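Long-range contact in autolysin E (Staphylococcus aureus, PDB 4PI8), which probably cleaves the glycan strands of peptidoglycan as an endo-beta-N-acetylglucosaminidase of the lysozyme clan, and binds a NAG-NAM disaccharide: residues T60-M65 against A90-E95. The protein carries 1 engineered substitution. Sequence-based numbering, arbitrary orientation.
Sequences TEKVPM and AQEKYE
The C-terminal end of helix 84-94 is tied to the extended loop leading into helix 67-74 chiefly through the side-chain amide of Gln91, which bonds both backbone polar groups of Val63. Val63 N donates to Gln91 OE1 at 3.0 Å; the bond is nearly straight (170°), although the donor stands above the carbonyl plane. Gln91 NE2 returns a bond of 3.2 Å to Val63 O, lying in that carbonyl's plane. Gln91 reaches the loop because its chain, CG anti to the backbone N (chi1 169°), stays extended. OE1 also accepts from Val98 N and NE2 donates, in a more bent bond, to Glu92 OE2, so the buried amide joins two helices of the glucosaminidase domain, 84-94 and 98-108, to the loop and is probably fixed in its rotation. The aliphatic chain of Lys62 crosses that of Gln91 at a slant, Lys62 CG 3.7 Å from Gln91 CG, then bends at chi3 (-72°) to bring NZ to the syn side of Glu92 OE1, somewhat out of the carboxylate plane, in a 2.9 Å salt bridge. A water links Lys62 NZ to Glu92 O. Another donates to Glu61 OE1 and Glu95 OE2, probably easing repulsion between these carboxylates.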
ATOM      1  N   THR A  60       7.370  -1.787   9.393  1.00 13.46           N
ATOM      2  CA  THR A  60       6.716  -2.044  10.652  1.00 16.02           C
ATOM      3  C   THR A  60       7.416  -1.315  11.744  1.00 17.97           C
ATOM      4  O   THR A  60       7.026  -1.663  12.923  1.00 22.95           O
ATOM      5  CB  THR A  60       6.647  -3.572  10.966  1.00 19.53           C
ATOM      6  OG1 THR A  60       7.942  -4.013  11.440  1.00 21.57           O
ATOM      7  CG2 THR A  60       6.248  -4.336   9.806  1.00 21.23           C
ATOM      8  N   GLU A  61       8.442  -0.521  11.428  1.00 18.73           N
ATOM      9  CA  GLU A  61       9.183   0.336  12.366  1.00 22.71           C
ATOM     10  C   GLU A  61       8.786   1.781  12.114  1.00 23.58           C
ATOM     11  O   GLU A  61       8.883   2.312  10.979  1.00 25.29           O
ATOM     12  CB  GLU A  61      10.681   0.221  12.189  1.00 27.73           C
ATOM     13  CG  GLU A  61      11.385  -1.124  12.414  1.00 36.21           C
ATOM     14  CD  GLU A  61      10.938  -1.902  13.637  1.00 40.79           C
ATOM     15  OE1 GLU A  61      10.447  -1.316  14.633  1.00 49.50           O
ATOM     16  OE2 GLU A  61      11.097  -3.147  13.580  1.00 52.25           O
ATOM     17  N   LYS A  62       8.477   2.438  13.199  1.00 16.57           N
ATOM     18  CA  LYS A  62       7.988   3.814  13.208  1.00 16.39           C
ATOM     19  C   LYS A  62       9.078   4.795  12.933  1.00 16.61           C
ATOM     20  O   LYS A  62      10.287   4.454  13.039  1.00 18.55           O
ATOM     21  CB  LYS A  62       7.361   4.102  14.508  1.00 16.00           C
ATOM     22  CG  LYS A  62       6.191   3.168  14.796  1.00 16.10           C
ATOM     23  CD  LYS A  62       5.496   3.474  16.106  1.00 17.05           C
ATOM     24  CE  LYS A  62       6.375   3.066  17.281  1.00 17.06           C
ATOM     25  NZ  LYS A  62       5.679   3.305  18.558  1.00 18.51           N
ATOM     26  N   VAL A  63       8.683   5.998  12.544  1.00 14.43           N
ATOM     27  CA  VAL A  63       9.641   7.039  12.255  1.00 15.03           C
ATOM     28  C   VAL A  63       9.325   8.293  13.090  1.00 14.28           C
ATOM     29  O   VAL A  63       8.169   8.585  13.417  1.00 14.72           O
ATOM     30  CB  VAL A  63       9.770   7.403  10.764  1.00 15.31           C
ATOM     31  CG1 VAL A  63      10.434   6.269  10.016  1.00 17.14           C
ATOM     32  CG2 VAL A  63       8.442   7.787  10.181  1.00 16.15           C
ATOM     33  N   PRO A  64      10.367   9.062  13.431  1.00 14.96           N
ATOM     34  CA  PRO A  64      10.225  10.250  14.242  1.00 15.82           C
ATOM     35  C   PRO A  64       9.779  11.430  13.423  1.00 17.60           C
ATOM     36  O   PRO A  64      10.571  12.249  12.976  1.00 23.07           O
ATOM     37  CB  PRO A  64      11.647  10.430  14.822  1.00 17.09           C
ATOM     38  CG  PRO A  64      12.550   9.961  13.765  1.00 17.50           C
ATOM     39  CD  PRO A  64      11.800   8.743  13.190  1.00 16.12           C
ATOM     40  N   MET A  65       8.477  11.509  13.235  1.00 14.92           N
ATOM     41  CA  MET A  65       7.812  12.590  12.502  1.00 14.21           C
ATOM     42  C   MET A  65       6.772  13.200  13.385  1.00 14.76           C
ATOM     43  O   MET A  65       5.848  12.528  13.808  1.00 14.63           O
ATOM     44  CB  MET A  65       7.151  12.067  11.191  1.00 14.20           C
ATOM     45  CG  MET A  65       8.161  11.671  10.138  1.00 15.71           C
ATOM     46  SD  MET A  65       8.897  13.050   9.221  1.00 16.77           S
ATOM     47  CE  MET A  65       7.494  13.441   8.184  1.00 16.95           C
ATOM     48  N   ALA A  90      -2.566   6.596  13.860  1.00 12.68           N
ATOM     49  CA  ALA A  90      -2.426   5.250  13.275  1.00 13.33           C
ATOM     50  C   ALA A  90      -1.022   4.677  13.469  1.00 12.39           C
ATOM     51  O   ALA A  90      -0.849   3.495  13.798  1.00 12.65           O
ATOM     52  CB  ALA A  90      -2.756   5.345  11.789  1.00 14.38           C
ATOM     53  N   GLN A  91       0.023   5.474  13.226  1.00 11.59           N
ATOM     54  CA  GLN A  91       1.380   5.011  13.421  1.00 11.28           C
ATOM     55  C   GLN A  91       1.552   4.435  14.826  1.00 11.69           C
ATOM     56  O   GLN A  91       2.141   3.356  14.967  1.00 12.45           O
ATOM     57  CB  GLN A  91       2.421   6.125  13.154  1.00 11.76           C
ATOM     58  CG  GLN A  91       3.784   5.665  13.622  1.00 11.98           C
ATOM     59  CD  GLN A  91       4.958   6.519  13.186  1.00 11.39           C
ATOM     60  OE1 GLN A  91       5.685   6.229  12.230  1.00 11.78           O
ATOM     61  NE2 GLN A  91       5.253   7.539  13.988  1.00 13.35           N
ATOM     62  N   GLU A  92       1.115   5.185  15.839  1.00 12.75           N
ATOM     63  CA  GLU A  92       1.384   4.759  17.216  1.00 12.86           C
ATOM     64  C   GLU A  92       0.467   3.633  17.650  1.00 12.20           C
ATOM     65  O   GLU A  92       0.936   2.737  18.324  1.00 13.18           O
ATOM     66  CB  GLU A  92       1.278   5.944  18.177  1.00 13.45           C
ATOM     67  CG  GLU A  92       2.259   7.107  17.820  1.00 14.09           C
ATOM     68  CD  GLU A  92       3.695   6.683  17.707  1.00 15.26           C
ATOM     69  OE1 GLU A  92       4.119   5.773  18.442  1.00 18.13           O
ATOM     70  OE2 GLU A  92       4.502   7.247  16.913  1.00 18.33           O
ATOM     71  N   LYS A  93      -0.794   3.661  17.251  1.00 11.78           N
ATOM     72  CA  LYS A  93      -1.686   2.561  17.663  1.00 13.52           C
ATOM     73  C   LYS A  93      -1.259   1.230  17.116  1.00 13.52           C
ATOM     74  O   LYS A  93      -1.276   0.212  17.824  1.00 14.42           O
ATOM     75  CB  LYS A  93      -3.106   2.841  17.239  1.00 15.75           C
ATOM     76  CG  LYS A  93      -3.803   3.913  18.011  1.00 20.35           C
ATOM     77  CD  LYS A  93      -5.043   4.514  17.352  1.00 24.24           C
ATOM     78  CE  LYS A  93      -6.141   3.533  17.148  1.00 30.26           C
ATOM     79  NZ  LYS A  93      -6.602   3.009  18.462  1.00 33.32           N
ATOM     80  N   TYR A  94      -0.833   1.213  15.842  1.00 12.79           N
ATOM     81  CA  TYR A  94      -0.646  -0.033  15.108  1.00 13.99           C
ATOM     82  C   TYR A  94       0.770  -0.330  14.747  1.00 13.52           C
ATOM     83  O   TYR A  94       1.029  -1.379  14.140  1.00 14.27           O
ATOM     84  CB  TYR A  94      -1.547  -0.079  13.872  1.00 14.56           C
ATOM     85  CG  TYR A  94      -3.004  -0.007  14.231  1.00 15.77           C
ATOM     86  CD1 TYR A  94      -3.592  -1.004  14.998  1.00 17.94           C
ATOM     87  CD2 TYR A  94      -3.812   1.059  13.856  1.00 16.75           C
ATOM     88  CE1 TYR A  94      -4.930  -0.902  15.400  1.00 20.68           C
ATOM     89  CE2 TYR A  94      -5.127   1.109  14.244  1.00 19.47           C
ATOM     90  CZ  TYR A  94      -5.658   0.154  15.024  1.00 19.80           C
ATOM     91  OH  TYR A  94      -6.973   0.157  15.440  1.00 28.01           O
ATOM     92  N   GLU A  95       1.730   0.531  15.094  1.00 13.51           N
ATOM     93  CA  GLU A  95       3.132   0.340  14.774  1.00 13.17           C
ATOM     94  C   GLU A  95       3.296   0.195  13.248  1.00 12.60           C
ATOM     95  O   GLU A  95       3.748  -0.809  12.747  1.00 13.46           O
ATOM     96  CB  GLU A  95       3.780  -0.820  15.569  1.00 14.88           C
ATOM     97  CG  GLU A  95       5.268  -0.737  15.553  1.00 17.40           C
ATOM     98  CD  GLU A  95       5.958  -1.871  16.275  1.00 21.09           C
ATOM     99  OE1 GLU A  95       5.203  -2.773  16.681  1.00 23.13           O
ATOM    100  OE2 GLU A  95       7.198  -1.873  16.336  1.00 26.04           O
TER
HETATM  101  O   HOH W   1       8.728   0.742  15.910  1.00 23.75           O
HETATM  102  O   HOH W   2       3.434   1.649  18.097  1.00 16.39           O